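Local atomic coordinates of putative uronate isomerase (Thermotoga maritima, PDB entry 4NAR), a protein that may act as a lactate racemase, although it is named a putative uronate isomerase. Residues 369-381 and 389-401. Residues are numbered along the deposited sequence; the frame is centred on the assembly and turned at random.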
ATOM      1  N   GLU A 369      -7.928  28.486   3.956  1.00 34.16           N
ATOM      2  CA  GLU A 369      -8.066  27.353   3.045  1.00 33.78           C
ATOM      3  C   GLU A 369      -9.524  27.156   2.612  1.00 33.43           C
ATOM      4  O   GLU A 369     -10.450  27.287   3.422  1.00 44.73           O
ATOM      5  CB  GLU A 369      -7.561  26.064   3.709  1.00 32.42           C
ATOM      6  CG  GLU A 369      -6.043  25.890   3.741  1.00 34.90           C
ATOM      7  CD  GLU A 369      -5.603  24.574   4.403  1.00 33.65           C
ATOM      8  OE1 GLU A 369      -5.186  23.625   3.679  1.00 32.01           O
ATOM      9  OE2 GLU A 369      -5.665  24.490   5.655  1.00 24.95           O
ATOM     10  N   GLU A 370      -9.712  26.840   1.336  1.00 31.69           N
ATOM     11  CA  GLU A 370     -10.994  26.396   0.813  1.00 35.56           C
ATOM     12  C   GLU A 370     -10.714  25.039   0.200  1.00 37.60           C
ATOM     13  O   GLU A 370      -9.619  24.821  -0.320  1.00 36.20           O
ATOM     14  CB  GLU A 370     -11.518  27.355  -0.261  1.00 38.30           C
ATOM     15  CG  GLU A 370     -11.758  28.790   0.228  1.00 53.16           C
ATOM     16  CD  GLU A 370     -12.436  29.656  -0.836  1.00 66.59           C
ATOM     17  OE1 GLU A 370     -12.833  29.103  -1.890  1.00 75.21           O
ATOM     18  OE2 GLU A 370     -12.574  30.882  -0.622  1.00 64.82           O
ATOM     19  N   PHE A 371     -11.686  24.128   0.253  1.00 41.27           N
ATOM     20  CA  PHE A 371     -11.460  22.754  -0.203  1.00 30.97           C
ATOM     21  C   PHE A 371     -12.486  22.317  -1.233  1.00 28.07           C
ATOM     22  O   PHE A 371     -13.658  22.692  -1.145  1.00 27.81           O
ATOM     23  CB  PHE A 371     -11.481  21.779   0.984  1.00 19.26           C
ATOM     24  CG  PHE A 371     -10.349  21.983   1.955  1.00 23.16           C
ATOM     25  CD1 PHE A 371     -10.537  22.699   3.136  1.00 24.08           C
ATOM     26  CD2 PHE A 371      -9.080  21.477   1.679  1.00 28.96           C
ATOM     27  CE1 PHE A 371      -9.476  22.897   4.036  1.00 20.34           C
ATOM     28  CE2 PHE A 371      -8.007  21.676   2.573  1.00 25.39           C
ATOM     29  CZ  PHE A 371      -8.208  22.384   3.750  1.00 18.73           C
ATOM     30  N   GLU A 372     -12.053  21.501  -2.188  1.00 25.97           N
ATOM     31  CA  GLU A 372     -12.963  20.979  -3.196  1.00 22.98           C
ATOM     32  C   GLU A 372     -14.056  20.074  -2.607  1.00 25.45           C
ATOM     33  O   GLU A 372     -15.193  20.079  -3.089  1.00 27.24           O
ATOM     34  CB  GLU A 372     -12.191  20.257  -4.297  1.00 30.86           C
ATOM     35  CG  GLU A 372     -11.768  21.176  -5.450  1.00 47.36           C
ATOM     36  CD  GLU A 372     -12.918  21.472  -6.407  1.00 52.22           C
ATOM     37  OE1 GLU A 372     -13.789  20.586  -6.589  1.00 50.47           O
ATOM     38  OE2 GLU A 372     -12.949  22.585  -6.980  1.00 58.18           O
ATOM     39  N   PHE A 373     -13.716  19.301  -1.576  1.00 23.85           N
ATOM     40  CA  PHE A 373     -14.705  18.447  -0.917  1.00 24.86           C
ATOM     41  C   PHE A 373     -14.449  18.335   0.585  1.00 18.39           C
ATOM     42  O   PHE A 373     -13.394  18.743   1.069  1.00 23.02           O
ATOM     43  CB  PHE A 373     -14.789  17.057  -1.584  1.00 25.76           C
ATOM     44  CG  PHE A 373     -13.458  16.356  -1.726  1.00 27.60           C
ATOM     45  CD1 PHE A 373     -12.795  16.344  -2.954  1.00 25.22           C
ATOM     46  CD2 PHE A 373     -12.868  15.714  -0.636  1.00 23.60           C
ATOM     47  CE1 PHE A 373     -11.569  15.708  -3.101  1.00 25.49           C
ATOM     48  CE2 PHE A 373     -11.628  15.070  -0.770  1.00 25.83           C
ATOM     49  CZ  PHE A 373     -10.982  15.066  -2.009  1.00 31.77           C
ATOM     50  N   ASP A 374     -15.412  17.789   1.321  1.00 22.67           N
ATOM     51  CA  ASP A 374     -15.251  17.575   2.763  1.00 24.81           C
ATOM     52  C   ASP A 374     -14.913  16.101   3.054  1.00 22.91           C
ATOM     53  O   ASP A 374     -15.382  15.204   2.361  1.00 31.25           O
ATOM     54  CB  ASP A 374     -16.523  17.979   3.512  1.00 24.58           C
ATOM     55  CG  ASP A 374     -16.290  18.216   5.012  1.00 40.75           C
ATOM     56  OD1 ASP A 374     -17.239  18.669   5.700  1.00 49.14           O
ATOM     57  OD2 ASP A 374     -15.166  17.959   5.507  1.00 42.43           O
ATOM     58  N   VAL A 375     -14.079  15.864   4.059  1.00 23.32           N
ATOM     59  CA  VAL A 375     -13.738  14.503   4.486  1.00 26.25           C
ATOM     60  C   VAL A 375     -14.192  14.299   5.921  1.00 22.87           C
ATOM     61  O   VAL A 375     -13.756  15.019   6.835  1.00 29.78           O
ATOM     62  CB  VAL A 375     -12.211  14.237   4.450  1.00 23.97           C
ATOM     63  CG1 VAL A 375     -11.912  12.818   4.960  1.00 18.24           C
ATOM     64  CG2 VAL A 375     -11.654  14.474   3.049  1.00 17.76           C
ATOM     65  N   ILE A 376     -15.062  13.323   6.131  1.00 22.70           N
ATOM     66  CA  ILE A 376     -15.650  13.136   7.449  1.00 20.78           C
ATOM     67  C   ILE A 376     -15.262  11.784   8.029  1.00 25.53           C
ATOM     68  O   ILE A 376     -15.314  10.761   7.342  1.00 23.27           O
ATOM     69  CB  ILE A 376     -17.180  13.298   7.383  1.00 27.00           C
ATOM     70  CG1 ILE A 376     -17.518  14.735   6.966  1.00 32.40           C
ATOM     71  CG2 ILE A 376     -17.846  12.948   8.725  1.00 23.06           C
ATOM     72  CD1 ILE A 376     -18.597  14.823   5.882  1.00 37.56           C
ATOM     73  N   LEU A 377     -14.846  11.795   9.292  1.00 27.29           N
ATOM     74  CA  LEU A 377     -14.518  10.576  10.004  1.00 18.93           C
ATOM     75  C   LEU A 377     -15.737  10.105  10.801  1.00 23.26           C
ATOM     76  O   LEU A 377     -16.180  10.782  11.747  1.00 26.39           O
ATOM     77  CB  LEU A 377     -13.338  10.800  10.949  1.00 17.98           C
ATOM     78  CG  LEU A 377     -11.947  11.009  10.337  1.00 28.01           C
ATOM     79  CD1 LEU A 377     -10.814  10.788  11.380  1.00 15.31           C
ATOM     80  CD2 LEU A 377     -11.754  10.113   9.118  1.00 18.80           C
ATOM     81  N   ALA A 378     -16.291   8.958  10.409  1.00 24.07           N
ATOM     82  CA  ALA A 378     -17.344   8.307  11.191  1.00 24.56           C
ATOM     83  C   ALA A 378     -16.749   7.084  11.894  1.00 24.73           C
ATOM     84  O   ALA A 378     -16.959   5.939  11.479  1.00 19.95           O
ATOM     85  CB  ALA A 378     -18.524   7.914  10.305  1.00 21.80           C
ATOM     86  N   THR A 379     -15.985   7.351  12.951  1.00 24.10           N
ATOM     87  CA  THR A 379     -15.178   6.345  13.624  1.00 16.69           C
ATOM     88  C   THR A 379     -15.325   6.532  15.136  1.00 25.39           C
ATOM     89  O   THR A 379     -16.152   7.331  15.582  1.00 23.99           O
ATOM     90  CB  THR A 379     -13.679   6.481  13.226  1.00 28.75           C
ATOM     91  OG1 THR A 379     -13.036   7.471  14.037  1.00 32.18           O
ATOM     92  CG2 THR A 379     -13.516   6.881  11.759  1.00 24.77           C
ATOM     93  N   SER A 380     -14.540   5.808  15.932  1.00 22.27           N
ATOM     94  CA  SER A 380     -14.607   6.020  17.379  1.00 32.46           C
ATOM     95  C   SER A 380     -13.586   7.058  17.852  1.00 33.14           C
ATOM     96  O   SER A 380     -13.333   7.202  19.054  1.00 36.89           O
ATOM     97  CB  SER A 380     -14.522   4.709  18.179  1.00 25.88           C
ATOM     98  OG  SER A 380     -13.407   3.947  17.784  1.00 43.69           O
ATOM     99  N   ILE A 381     -13.019   7.787  16.894  1.00 26.08           N
ATOM    100  CA  ILE A 381     -12.277   9.007  17.197  1.00 25.11           C
ATOM    101  C   ILE A 381     -13.302  10.104  17.532  1.00 26.67           C
ATOM    102  O   ILE A 381     -14.243  10.343  16.749  1.00 28.47           O
ATOM    103  CB  ILE A 381     -11.384   9.414  16.005  1.00 29.59           C
ATOM    104  CG1 ILE A 381     -10.359   8.302  15.739  1.00 28.16           C
ATOM    105  CG2 ILE A 381     -10.707  10.774  16.257  1.00 25.71           C
ATOM    106  CD1 ILE A 381      -9.617   8.427  14.447  1.00 23.90           C
ATOM    107  N   VAL A 389      -7.855  17.986  14.064  1.00 29.83           N
ATOM    108  CA  VAL A 389      -6.963  17.644  12.947  1.00 22.38           C
ATOM    109  C   VAL A 389      -7.574  18.100  11.634  1.00 20.62           C
ATOM    110  O   VAL A 389      -7.157  17.660  10.546  1.00 20.84           O
ATOM    111  CB  VAL A 389      -6.635  16.120  12.898  1.00 25.79           C
ATOM    112  CG1 VAL A 389      -5.961  15.693  14.202  1.00 20.74           C
ATOM    113  CG2 VAL A 389      -7.913  15.256  12.619  1.00 16.45           C
ATOM    114  N   ASN A 390      -8.577  18.973  11.750  1.00 21.83           N
ATOM    115  CA  ASN A 390      -9.183  19.626  10.580  1.00 26.83           C
ATOM    116  C   ASN A 390     -10.057  18.702   9.695  1.00 27.70           C
ATOM    117  O   ASN A 390     -10.223  18.932   8.485  1.00 20.04           O
ATOM    118  CB  ASN A 390      -8.107  20.318   9.737  1.00 24.35           C
ATOM    119  CG  ASN A 390      -8.629  21.550   9.029  1.00 24.82           C
ATOM    120  OD1 ASN A 390      -9.449  22.300   9.588  1.00 20.38           O
ATOM    121  ND2 ASN A 390      -8.170  21.766   7.782  1.00 20.90           N
ATOM    122  N   LEU A 391     -10.634  17.680  10.316  1.00 17.45           N
ATOM    123  CA  LEU A 391     -11.535  16.759   9.626  1.00 30.73           C
ATOM    124  C   LEU A 391     -12.971  16.863  10.186  1.00 29.77           C
ATOM    125  O   LEU A 391     -13.173  17.314  11.321  1.00 27.79           O
ATOM    126  CB  LEU A 391     -11.009  15.324   9.767  1.00 16.43           C
ATOM    127  CG  LEU A 391     -10.309  14.675   8.561  1.00 27.33           C
ATOM    128  CD1 LEU A 391      -9.675  15.688   7.627  1.00 22.10           C
ATOM    129  CD2 LEU A 391      -9.280  13.597   8.993  1.00 16.32           C
ATOM    130  N   GLY A 392     -13.959  16.432   9.398  1.00 28.49           N
ATOM    131  CA  GLY A 392     -15.339  16.402   9.854  1.00 18.24           C
ATOM    132  C   GLY A 392     -15.639  15.199  10.738  1.00 22.81           C
ATOM    133  O   GLY A 392     -14.781  14.321  10.921  1.00 17.50           O
ATOM    134  N   TYR A 393     -16.862  15.148  11.281  1.00 21.98           N
ATOM    135  CA  TYR A 393     -17.282  14.044  12.153  1.00 25.46           C
ATOM    136  C   TYR A 393     -18.734  13.629  11.910  1.00 26.75           C
ATOM    137  O   TYR A 393     -19.596  14.467  11.642  1.00 19.72           O
ATOM    138  CB  TYR A 393     -17.118  14.422  13.632  1.00 30.78           C
ATOM    139  CG  TYR A 393     -17.676  13.394  14.611  1.00 30.70           C
ATOM    140  CD1 TYR A 393     -18.985  13.488  15.097  1.00 22.91           C
ATOM    141  CD2 TYR A 393     -16.891  12.322  15.046  1.00 30.16           C
ATOM    142  CE1 TYR A 393     -19.488  12.541  15.985  1.00 27.13           C
ATOM    143  CE2 TYR A 393     -17.385  11.377  15.939  1.00 26.83           C
ATOM    144  CZ  TYR A 393     -18.680  11.495  16.408  1.00 30.93           C
ATOM    145  OH  TYR A 393     -19.162  10.553  17.290  1.00 37.61           O
HETATM  146  N   MSE A 394     -18.996  12.328  12.019  1.00 22.40           N
HETATM  147  CA  MSE A 394     -20.366  11.824  12.095  1.00 21.01           C
HETATM  148  C   MSE A 394     -20.385  10.674  13.077  1.00 25.65           C
HETATM  149  O   MSE A 394     -19.473   9.835  13.083  1.00 27.45           O
HETATM  150  CB  MSE A 394     -20.903  11.364  10.730  1.00 25.22           C
HETATM  151  CG  MSE A 394     -21.607  12.446   9.929  1.00 39.51           C
HETATM  152 SE   MSE A 394     -22.361  11.760   8.246  0.21 35.59          SE
HETATM  153  CE  MSE A 394     -22.692  13.475   7.366  1.00 47.96           C
ATOM    154  N   ASP A 395     -21.407  10.659  13.928  1.00 32.23           N
ATOM    155  CA  ASP A 395     -21.633   9.557  14.847  1.00 25.35           C
ATOM    156  C   ASP A 395     -21.786   8.305  14.000  1.00 25.71           C
ATOM    157  O   ASP A 395     -22.708   8.233  13.182  1.00 26.70           O
ATOM    158  CB  ASP A 395     -22.919   9.809  15.633  1.00 29.74           C
ATOM    159  CG  ASP A 395     -23.078   8.887  16.835  1.00 39.66           C
ATOM    160  OD1 ASP A 395     -22.445   7.797  16.878  1.00 37.98           O
ATOM    161  OD2 ASP A 395     -23.857   9.263  17.746  1.00 49.45           O
ATOM    162  N   PRO A 396     -20.875   7.326  14.179  1.00 27.11           N
ATOM    163  CA  PRO A 396     -20.897   6.072  13.408  1.00 29.61           C
ATOM    164  C   PRO A 396     -22.168   5.256  13.644  1.00 34.37           C
ATOM    165  O   PRO A 396     -22.556   4.470  12.771  1.00 34.84           O
ATOM    166  CB  PRO A 396     -19.678   5.296  13.941  1.00 25.82           C
ATOM    167  CG  PRO A 396     -19.413   5.887  15.310  1.00 28.45           C
ATOM    168  CD  PRO A 396     -19.761   7.351  15.148  1.00 25.77           C
ATOM    169  N   SER A 397     -22.802   5.436  14.802  1.00 36.70           N
ATOM    170  CA  SER A 397     -24.013   4.682  15.121  1.00 37.12           C
ATOM    171  C   SER A 397     -25.217   5.211  14.347  1.00 37.95           C
ATOM    172  O   SER A 397     -26.228   4.526  14.226  1.00 41.44           O
ATOM    173  CB  SER A 397     -24.307   4.723  16.623  1.00 35.68           C
ATOM    174  OG  SER A 397     -24.873   5.972  16.991  1.00 43.75           O
ATOM    175  N   LYS A 398     -25.111   6.433  13.833  1.00 35.37           N
ATOM    176  CA  LYS A 398     -26.215   7.043  13.094  1.00 36.83           C
ATOM    177  C   LYS A 398     -26.092   6.870  11.583  1.00 40.54           C
ATOM    178  O   LYS A 398     -26.940   7.359  10.831  1.00 47.85           O
ATOM    179  CB  LYS A 398     -26.342   8.536  13.418  1.00 38.71           C
ATOM    180  CG  LYS A 398     -27.268   8.851  14.587  1.00 52.11           C
ATOM    181  CD  LYS A 398     -26.644   8.461  15.921  1.00 62.20           C
ATOM    182  CE  LYS A 398     -27.665   8.544  17.067  1.00 61.03           C
ATOM    183  NZ  LYS A 398     -27.425   7.452  18.078  1.00 57.71           N
ATOM    184  N   ILE A 399     -25.038   6.191  11.135  1.00 42.76           N
ATOM    185  CA  ILE A 399     -24.841   5.977   9.700  1.00 39.16           C
ATOM    186  C   ILE A 399     -25.512   4.680   9.224  1.00 36.44           C
ATOM    187  O   ILE A 399     -25.199   3.604   9.731  1.00 44.04           O
ATOM    188  CB  ILE A 399     -23.347   5.934   9.340  1.00 37.04           C
ATOM    189  CG1 ILE A 399     -22.623   7.171   9.881  1.00 39.09           C
ATOM    190  CG2 ILE A 399     -23.171   5.838   7.819  1.00 42.79           C
ATOM    191  CD1 ILE A 399     -23.077   8.471   9.247  1.00 40.17           C
ATOM    192  N   LYS A 400     -26.418   4.778   8.249  1.00 38.50           N
ATOM    193  CA  LYS A 400     -27.166   3.603   7.755  1.00 37.90           C
ATOM    194  C   LYS A 400     -27.385   3.638   6.242  1.00 36.30           C
ATOM    195  O   LYS A 400     -27.690   4.704   5.685  1.00 37.94           O
ATOM    196  CB  LYS A 400     -28.505   3.457   8.496  1.00 36.83           C
ATOM    197  CG  LYS A 400     -28.376   2.675   9.805  1.00 47.12           C
ATOM    198  CD  LYS A 400     -29.304   3.205  10.893  1.00 57.57           C
ATOM    199  CE  LYS A 400     -29.099   4.696  11.122  1.00 64.07           C
ATOM    200  NZ  LYS A 400     -30.110   5.250  12.073  1.00 68.63           N
ATOM    201  N   LYS A 401     -27.228   2.485   5.580  1.00 32.15           N
ATOM    202  CA  LYS A 401     -27.255   2.439   4.114  1.00 35.83           C
ATOM    203  C   LYS A 401     -28.495   3.084   3.490  1.00 35.96           C
ATOM    204  O   LYS A 401     -28.392   3.724   2.437  1.00 27.54           O
ATOM    205  CB  LYS A 401     -27.072   1.009   3.571  1.00 41.24           C
ATOM    206  CG  LYS A 401     -28.097   0.006   4.072  1.00 53.28           C
ATOM    207  CD  LYS A 401     -27.669  -1.458   3.831  1.00 59.71           C
ATOM    208  CE  LYS A 401     -28.150  -2.338   5.002  1.00 63.09           C
ATOM    209  NZ  LYS A 401     -27.968  -3.811   4.801  1.00 62.23           N
TER
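Three backbone hydrogen bonds pair Val375 and Leu377 with Gly392 and Met394 in parallel register. Gly392 N reaches Val375 O at 2.9 Å, within the carbonyl plane; Leu377 N then binds Gly392 O at 3.0 Å with a nearly straight N-H (171°), though from above that carbonyl's plane. Met394 N closes the ladder on Leu377 O at 3.2 Å. Beyond it the pairing weakens to a CA-H...O contact, Ala378 CA to Met394 O at 3.2 Å.

Apolar contacts divide between the two faces of the sheet. On one, Ile376 CG2, anti to its backbone N, lies against the chain opposite, 3.4 Å from Tyr393 C, and touches CG of the selenomethionine Met394. A CB on Gly392 would fall 2.7 Å from Ile376 CG1, a clash, so the missing side chain lets the Gly392 backbone lie close to Ile376. On the other face, Leu391 CD2 lies 4.0 Å from Leu377 CG, and Leu377 also touches Cys386 of helix 383-388. Farther along, Pro396 packs its ring carbons against the carbonyls of Ala378 and Thr379.

Aromatic rings meet polar groups in two places. The Tyr393 ring, swung anti to its own backbone N (chi1 174°), brings CE2 within 3.4 Å of Ile381 O, which sits at the ring edge near its plane; the side chain also touches Glu383 and Cys386. A serine here would probably leave the Ile381 carbonyl without this neighbour and open a gap beside that helix. At the start of 369-381 the Asn390 side chain crosses that of Phe371 obliquely, amide and ring planes 63° apart, while ND2 hydrogen bonds to Tyr329 O.

Strands 373-379 and 392-393, linked by helix 383-388, make a right-handed beta-alpha-beta crossover, with 392-393 as an edge strand of a five-stranded parallel sheet. Its pairing rests on backbone hydrogen bonds and a few apolar contacts; no salt bridge links the two segments.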